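Local coordinates for uncharacterized protein TP-0789 domain-containing protein (Desulfovibrio piger ATCC 29098, PDB 4Z48) that is of unknown function but resembles LolA-type lipoprotein carriers, so it may bind lipid or lipoprotein groups in the cell envelope, at residues V22-D27 against D202-V207; Q26-E31 against L228-G233; Y135-E140 against D147-E152. All blocks are in the same frame, centred on the assembly; numbering follows the deposited sequence. Where two conformers were deposited one is given.

Contact 1 of 3, residues V22-D27 against D202-V207; sequences VDTSQD and DGIWTV
I204 turns its side chain into the loop 22-27, which leads from helix 8-20 into strand 27-38. The loop lies over the start of strand 204-214, among antiparallel strands consistent with a LolA-like fold. From CB of I204 two branches part. I204 CG2, anti to the backbone N, reaches the V22 carbonyl, 3.6 Å from V22 O, and lies beside D23 CA. CG1, anti to the carbonyl carbon, meets the hydroxyl of T24: T24 OG1 to I204 CG1 is 3.7 Å. With chi2 at 173° the chain runs on straight to CD1. I204 CD1 sits 3.8 Å from S25 CB and also touches S25 N, T24 OG1 and, more loosely, D23 OD1. The loop is shaped by an Asx turn. D23 OD1 accepts from S25 N at 3.3 Å, from above the carboxylate plane. The same oxygen takes S25 OG on its syn lone pair, so D23 OD1 holds both the backbone N and the hydroxyl of S25. Y230 of strand 219-230 packs against D23, S25 and I204 alike. V22 adds a separate touch, with V22 CG1 3.6 Å from W205 O, and its side chain also meets L175. One water joins the two segments. It lies 2.9 Å from T24 OG1 and donates to G203 O at 3.1 Å.

Contact 2 of 3, residues Q26-E31 against L228-G233; sequences QDSYSE and LRYDVG
D27 points its carboxylate at the backbone N-H groups of V232 and G233, just where strand 219-230 runs out beside strand 27-38. The two strands form an antiparallel ladder, with Y29 and R229 as a hydrogen-bonded pair and S28 and Y230 as a non-hydrogen-bonded one. D27 holds the turn that follows. Its chi1 of 76° sets CG between the backbone N and the carbonyl carbon, and this swings both oxygens across. OD1 of D27 takes V232 N at 2.8 Å, on the syn side, and OD2 takes G233 N at 3.0 Å through a syn lone pair. L234 N also bonds to OD2. D231 answers in the reverse direction. D231 OD1 accepts Q26 N at 2.7 Å on the syn lone pair and D27 N at 3.2 Å, nearly in line with the C-O bond. The two carboxylates are close, but these backbone N-H groups probably offset the like charges. D231 N bonds to D27 O just past the last bridged pair. The Y230 ring has D27 O at its edge, and S28 CB rests 3.6 Å from Y230 CD1. The Y230 hydroxyl is held by T206. V232, in the turn, reaches the side chains of Y29 and R229. V232 CG2 is 4.4 Å from Y29 CB. Within 228-233, V232 CG1 stands 3.4 Å above the centre of the R229 guanidinium plane.

Contact 3 of 3, residues Y135-E140 against D147-E152; sequences YLLQGE and DCYILE
Q138 bends at chi2 (-74°) while E152 stays extended beyond CG, and so the two side chains cross and NE2 comes over the carboxylate. Q138 NE2 donates to E152 OE2 at 3.0 Å, from above the carboxylate plane, with the amide and carboxylate planes 75° apart. R165 adds a long, weak ion pair to the same oxygen. The hairpin has a beta bulge here: Q138 and G139 together face I150. Q138 N bonds to I150 O at 2.9 Å, and I150 N returns to G139 O at 2.8 Å. The N of G139 is buried with no partner, probably a consequence of the bulge. I150 CG2 packs 3.9 Å from Q138 CB. L137, Y149 and E140 project from the other face. L137 CD1 lies 4.1 Å from Y149 CB, and E140 runs alongside the Y149 ring, pointing the same way. Their polar ends have different partners: E140 makes a salt bridge to K172, and the Y149 hydroxyl bonds to R18. The hairpin ends the strand order at 133-143. Y149 and L151 pack on L15 of helix 8-20, Y135 packs on A16, and I150 and E152 lie against V167 of strand 163-171.

Overall arrangement
Contacts 1 and 2 share Q26 and D27 and lie side by side, their centres about 9 Å apart. Strands 204-214 and 219-230 are neighbours, and Y230 lies between the two contacts, its N bonded to D202. Contact 1 is partly buried, one isoleucine packed against backbone and hydroxyl atoms of a loop, with a water bridging the two segments. Contact 2 is a surface contact and depends on backbone and carboxylate bonds. Contact 3 is also partly buried, but it is a local hairpin at the far end of the strand order, about 30 Å from contact 2 between centres. Helix 8-20 connects the regions: it packs on contact 3, and the loop after it enters contact 1.

Contact 1 of 3, residues V22-D27 against D202-V207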
# COMPACT_ATOMS: atom_id res chain seq x y z
N VAL A 22 4.31 -4.16 -13.64
CA VAL A 22 4.74 -2.74 -13.78
C VAL A 22 6.05 -2.47 -12.99
O VAL A 22 6.99 -1.89 -13.55
CB VAL A 22 3.61 -1.75 -13.37
CG1 VAL A 22 4.10 -0.30 -13.35
CG2 VAL A 22 2.40 -1.90 -14.31
N ASP A 23 6.12 -2.92 -11.75
CA ASP A 23 7.30 -2.69 -10.91
C ASP A 23 8.42 -3.70 -11.23
O ASP A 23 8.44 -4.80 -10.68
CB ASP A 23 6.93 -2.71 -9.41
CG ASP A 23 8.10 -2.38 -8.49
OD1 ASP A 23 9.13 -1.87 -9.00
OD2 ASP A 23 8.00 -2.65 -7.26
N THR A 24 9.38 -3.29 -12.10
CA THR A 24 10.48 -4.13 -12.56
C THR A 24 11.75 -3.93 -11.68
O THR A 24 12.80 -4.52 -11.94
CB THR A 24 10.75 -3.82 -14.04
OG1 THR A 24 11.00 -2.41 -14.18
CG2 THR A 24 9.59 -4.23 -14.95
N SER A 25 11.64 -3.10 -10.66
CA SER A 25 12.75 -2.75 -9.76
C SER A 25 13.13 -3.84 -8.79
O SER A 25 12.30 -4.69 -8.48
CB SER A 25 12.41 -1.49 -8.96
OG SER A 25 11.55 -1.74 -7.86
N GLN A 26 14.37 -3.77 -8.25
CA GLN A 26 14.87 -4.67 -7.21
C GLN A 26 14.85 -3.96 -5.86
O GLN A 26 14.74 -4.62 -4.83
CB GLN A 26 16.28 -5.20 -7.53
CG GLN A 26 16.26 -6.45 -8.45
CD GLN A 26 15.44 -7.62 -7.90
OE1 GLN A 26 14.35 -7.95 -8.39
NE2 GLN A 26 15.93 -8.25 -6.84
N ASP A 27 14.97 -2.63 -5.85
CA ASP A 27 14.89 -1.85 -4.61
C ASP A 27 14.43 -0.43 -4.94
O ASP A 27 14.40 -0.04 -6.11
CB ASP A 27 16.23 -1.88 -3.85
CG ASP A 27 17.34 -1.00 -4.38
OD1 ASP A 27 17.08 0.17 -4.71
OD2 ASP A 27 18.50 -1.45 -4.35
N ASP A 202 12.57 6.55 -13.37
CA ASP A 202 13.56 5.55 -13.83
C ASP A 202 12.89 4.46 -14.69
O ASP A 202 13.17 3.27 -14.53
CB ASP A 202 14.33 4.93 -12.63
CG ASP A 202 14.99 5.96 -11.72
OD1 ASP A 202 15.52 6.96 -12.24
OD2 ASP A 202 14.97 5.76 -10.48
N GLY A 203 12.00 4.90 -15.59
CA GLY A 203 11.29 4.05 -16.53
C GLY A 203 10.10 3.28 -15.98
O GLY A 203 9.58 2.42 -16.68
N ILE A 204 9.67 3.56 -14.72
CA ILE A 204 8.57 2.85 -14.06
C ILE A 204 7.47 3.83 -13.63
O ILE A 204 7.68 4.67 -12.73
CB ILE A 204 9.08 2.04 -12.81
CG1 ILE A 204 10.27 1.07 -13.15
CG2 ILE A 204 7.91 1.29 -12.10
CD1 ILE A 204 10.96 0.35 -11.89
N TRP A 205 6.28 3.67 -14.21
CA TRP A 205 5.11 4.46 -13.85
C TRP A 205 4.78 4.16 -12.38
O TRP A 205 4.64 2.99 -12.01
CB TRP A 205 3.95 4.14 -14.80
CG TRP A 205 4.02 4.93 -16.08
CD1 TRP A 205 4.33 4.46 -17.32
CD2 TRP A 205 3.82 6.35 -16.22
NE1 TRP A 205 4.34 5.49 -18.22
CE2 TRP A 205 4.01 6.66 -17.58
CE3 TRP A 205 3.47 7.38 -15.33
CZ2 TRP A 205 3.85 7.96 -18.08
CZ3 TRP A 205 3.34 8.67 -15.81
CH2 TRP A 205 3.56 8.96 -17.17
N THR A 206 4.84 5.22 -11.52
CA THR A 206 4.69 5.12 -10.07
C THR A 206 3.66 6.11 -9.56
O THR A 206 3.64 7.26 -10.00
CB THR A 206 6.08 5.42 -9.43
OG1 THR A 206 7.08 4.61 -10.04
CG2 THR A 206 6.10 5.19 -7.89
N VAL A 207 2.83 5.69 -8.59
CA VAL A 207 1.88 6.58 -7.90
C VAL A 207 2.73 7.42 -6.98
O VAL A 207 3.54 6.85 -6.23
CB VAL A 207 0.74 5.82 -7.16
CG1 VAL A 207 -0.01 6.74 -6.19
CG2 VAL A 207 -0.25 5.17 -8.16
O HOH W 1 10.08 -0.65 -16.33

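Contact 2 of 3, residues Q26-E31 against L228-G233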
# COMPACT_ATOMS: atom_id res chain seq x y z
N GLN A 26 14.37 -3.77 -8.25
CA GLN A 26 14.87 -4.67 -7.21
C GLN A 26 14.85 -3.96 -5.86
O GLN A 26 14.74 -4.62 -4.83
CB GLN A 26 16.28 -5.20 -7.53
CG GLN A 26 16.26 -6.45 -8.45
CD GLN A 26 15.44 -7.62 -7.90
OE1 GLN A 26 14.35 -7.95 -8.39
NE2 GLN A 26 15.93 -8.25 -6.84
N ASP A 27 14.97 -2.63 -5.85
CA ASP A 27 14.89 -1.85 -4.61
C ASP A 27 14.43 -0.43 -4.94
O ASP A 27 14.40 -0.04 -6.11
CB ASP A 27 16.23 -1.88 -3.85
CG ASP A 27 17.34 -1.00 -4.38
OD1 ASP A 27 17.08 0.17 -4.71
OD2 ASP A 27 18.50 -1.45 -4.35
N SER A 28 14.02 0.31 -3.92
CA SER A 28 13.60 1.69 -4.07
C SER A 28 13.75 2.49 -2.78
O SER A 28 13.72 1.95 -1.67
CB SER A 28 12.15 1.78 -4.54
OG SER A 28 11.27 1.18 -3.61
N TYR A 29 13.84 3.80 -2.95
CA TYR A 29 13.92 4.77 -1.88
C TYR A 29 12.96 5.87 -2.19
O TYR A 29 12.86 6.25 -3.36
CB TYR A 29 15.35 5.31 -1.79
CG TYR A 29 15.48 6.52 -0.91
CD1 TYR A 29 15.58 6.40 0.48
CD2 TYR A 29 15.44 7.81 -1.45
CE1 TYR A 29 15.71 7.52 1.30
CE2 TYR A 29 15.55 8.94 -0.64
CZ TYR A 29 15.68 8.79 0.74
OH TYR A 29 15.78 9.87 1.56
N SER A 30 12.24 6.38 -1.17
CA SER A 30 11.42 7.58 -1.36
C SER A 30 11.26 8.35 -0.05
O SER A 30 11.56 7.86 1.03
CB SER A 30 10.05 7.27 -1.96
OG SER A 30 9.14 6.73 -1.03
N GLU A 31 10.84 9.59 -0.20
CA GLU A 31 10.51 10.51 0.88
C GLU A 31 9.03 10.88 0.75
O GLU A 31 8.50 11.00 -0.36
CB GLU A 31 11.42 11.74 0.82
CG GLU A 31 12.87 11.42 1.12
CD GLU A 31 13.83 12.54 0.78
OE1 GLU A 31 13.36 13.68 0.58
OE2 GLU A 31 15.04 12.27 0.67
N LEU A 228 11.84 10.05 -5.23
CA LEU A 228 11.77 8.59 -5.38
C LEU A 228 12.80 8.13 -6.40
O LEU A 228 13.01 8.75 -7.45
CB LEU A 228 10.35 8.08 -5.74
CG LEU A 228 10.09 6.56 -5.53
CD1 LEU A 228 8.64 6.29 -5.27
CD2 LEU A 228 10.52 5.73 -6.73
N ARG A 229 13.49 7.05 -6.05
CA ARG A 229 14.54 6.45 -6.89
C ARG A 229 14.42 4.93 -6.88
O ARG A 229 14.03 4.37 -5.87
CB ARG A 229 15.93 6.86 -6.38
CG ARG A 229 16.32 8.30 -6.67
CD ARG A 229 17.79 8.40 -7.02
NE ARG A 229 18.67 8.06 -5.90
CZ ARG A 229 19.92 7.63 -6.04
NH1 ARG A 229 20.45 7.47 -7.24
NH2 ARG A 229 20.65 7.34 -4.97
N TYR A 230 14.76 4.27 -7.99
CA TYR A 230 14.78 2.80 -8.05
C TYR A 230 16.20 2.26 -8.20
O TYR A 230 17.05 2.95 -8.75
CB TYR A 230 13.94 2.27 -9.20
CG TYR A 230 12.46 2.45 -9.01
CD1 TYR A 230 11.77 1.69 -8.07
CD2 TYR A 230 11.73 3.36 -9.79
CE1 TYR A 230 10.39 1.83 -7.91
CE2 TYR A 230 10.36 3.52 -9.61
CZ TYR A 230 9.70 2.76 -8.66
OH TYR A 230 8.36 2.89 -8.43
N ASP A 231 16.43 1.00 -7.76
CA ASP A 231 17.70 0.28 -7.90
C ASP A 231 18.92 1.14 -7.50
O ASP A 231 19.86 1.31 -8.28
CB ASP A 231 17.84 -0.26 -9.32
CG ASP A 231 16.76 -1.27 -9.66
OD1 ASP A 231 16.06 -1.69 -8.75
OD2 ASP A 231 16.64 -1.65 -10.84
N VAL A 232 18.89 1.63 -6.25
CA VAL A 232 19.93 2.48 -5.66
C VAL A 232 21.05 1.64 -5.01
O VAL A 232 22.08 2.19 -4.63
CB VAL A 232 19.34 3.51 -4.66
CG1 VAL A 232 18.42 4.49 -5.38
CG2 VAL A 232 18.58 2.84 -3.52
N GLY A 233 20.82 0.33 -4.90
CA GLY A 233 21.77 -0.61 -4.30
C GLY A 233 21.71 -0.63 -2.79
O GLY A 233 22.75 -0.54 -2.12

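Contact 3 of 3, residues Y135-E140 against D147-E152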
# COMPACT_ATOMS: atom_id res chain seq x y z
N TYR A 135 -10.87 -12.33 -8.96
CA TYR A 135 -11.12 -11.12 -9.73
C TYR A 135 -12.38 -11.16 -10.54
O TYR A 135 -12.87 -12.22 -10.89
CB TYR A 135 -9.92 -10.84 -10.66
CG TYR A 135 -8.63 -10.69 -9.89
CD1 TYR A 135 -8.30 -9.48 -9.29
CD2 TYR A 135 -7.79 -11.78 -9.67
CE1 TYR A 135 -7.16 -9.35 -8.51
CE2 TYR A 135 -6.64 -11.66 -8.91
CZ TYR A 135 -6.32 -10.44 -8.33
OH TYR A 135 -5.21 -10.29 -7.54
N LEU A 136 -12.86 -9.98 -10.91
CA LEU A 136 -13.96 -9.83 -11.85
C LEU A 136 -13.78 -8.52 -12.67
O LEU A 136 -13.90 -7.41 -12.14
CB LEU A 136 -15.30 -9.90 -11.12
CG LEU A 136 -16.60 -9.89 -11.92
CD1 LEU A 136 -16.74 -11.12 -12.81
CD2 LEU A 136 -17.79 -9.79 -10.95
N LEU A 137 -13.42 -8.66 -13.95
CA LEU A 137 -13.30 -7.51 -14.85
C LEU A 137 -14.74 -7.07 -15.22
O LEU A 137 -15.45 -7.80 -15.89
CB LEU A 137 -12.45 -7.85 -16.10
CG LEU A 137 -12.30 -6.71 -17.11
CD1 LEU A 137 -11.55 -5.53 -16.50
CD2 LEU A 137 -11.58 -7.18 -18.37
N GLN A 138 -15.14 -5.87 -14.78
CA GLN A 138 -16.50 -5.35 -14.93
C GLN A 138 -16.71 -4.54 -16.18
O GLN A 138 -17.84 -4.35 -16.62
CB GLN A 138 -16.91 -4.51 -13.70
CG GLN A 138 -17.02 -5.34 -12.43
CD GLN A 138 -18.26 -6.21 -12.37
OE1 GLN A 138 -18.78 -6.71 -13.38
NE2 GLN A 138 -18.77 -6.39 -11.16
N GLY A 139 -15.62 -4.09 -16.76
CA GLY A 139 -15.67 -3.34 -18.00
C GLY A 139 -14.70 -2.18 -18.00
O GLY A 139 -13.61 -2.28 -17.42
N GLU A 140 -15.10 -1.10 -18.68
CA GLU A 140 -14.29 0.10 -18.86
C GLU A 140 -15.16 1.33 -18.66
O GLU A 140 -16.37 1.28 -18.86
CB GLU A 140 -13.64 0.10 -20.27
CG GLU A 140 -12.54 -0.95 -20.43
CD GLU A 140 -11.92 -1.08 -21.80
OE1 GLU A 140 -11.82 -0.06 -22.52
OE2 GLU A 140 -11.49 -2.21 -22.15
N ASP A 147 -9.24 6.87 -19.62
CA ASP A 147 -9.82 5.54 -19.87
C ASP A 147 -9.30 4.53 -18.87
O ASP A 147 -8.08 4.37 -18.74
CB ASP A 147 -9.53 5.05 -21.30
CG ASP A 147 -10.21 5.88 -22.36
OD1 ASP A 147 -11.42 6.20 -22.17
OD2 ASP A 147 -9.54 6.25 -23.35
N CYS A 148 -10.22 3.80 -18.21
CA CYS A 148 -9.88 2.83 -17.18
C CYS A 148 -10.55 1.49 -17.39
O CYS A 148 -11.66 1.45 -17.88
CB CYS A 148 -10.27 3.35 -15.79
SG CYS A 148 -9.36 4.80 -15.23
N TYR A 149 -9.95 0.44 -16.85
CA TYR A 149 -10.58 -0.87 -16.64
C TYR A 149 -11.24 -0.78 -15.24
O TYR A 149 -10.66 -0.14 -14.36
CB TYR A 149 -9.54 -1.99 -16.59
CG TYR A 149 -8.71 -2.22 -17.82
CD1 TYR A 149 -9.25 -2.89 -18.92
CD2 TYR A 149 -7.36 -1.90 -17.85
CE1 TYR A 149 -8.47 -3.17 -20.04
CE2 TYR A 149 -6.58 -2.16 -18.98
CZ TYR A 149 -7.14 -2.82 -20.06
OH TYR A 149 -6.39 -3.10 -21.19
N ILE A 150 -12.40 -1.40 -15.05
CA ILE A 150 -13.06 -1.54 -13.76
C ILE A 150 -12.75 -2.98 -13.32
O ILE A 150 -13.20 -3.94 -13.96
CB ILE A 150 -14.58 -1.21 -13.76
CG1 ILE A 150 -14.89 0.18 -14.41
CG2 ILE A 150 -15.14 -1.29 -12.30
CD1 ILE A 150 -16.31 0.27 -15.00
N LEU A 151 -11.93 -3.13 -12.26
CA LEU A 151 -11.49 -4.43 -11.78
C LEU A 151 -11.89 -4.63 -10.34
O LEU A 151 -11.39 -3.89 -9.47
CB LEU A 151 -9.94 -4.57 -11.89
CG LEU A 151 -9.36 -5.95 -11.51
CD1 LEU A 151 -9.92 -7.06 -12.41
CD2 LEU A 151 -7.84 -5.95 -11.61
N GLU A 152 -12.77 -5.59 -10.09
CA GLU A 152 -13.16 -5.92 -8.73
C GLU A 152 -12.29 -7.05 -8.25
O GLU A 152 -12.02 -7.99 -9.02
CB GLU A 152 -14.64 -6.35 -8.65
CG GLU A 152 -15.64 -5.24 -8.92
CD GLU A 152 -17.08 -5.52 -8.51
OE1 GLU A 152 -17.32 -6.52 -7.79
OE2 GLU A 152 -17.96 -4.71 -8.87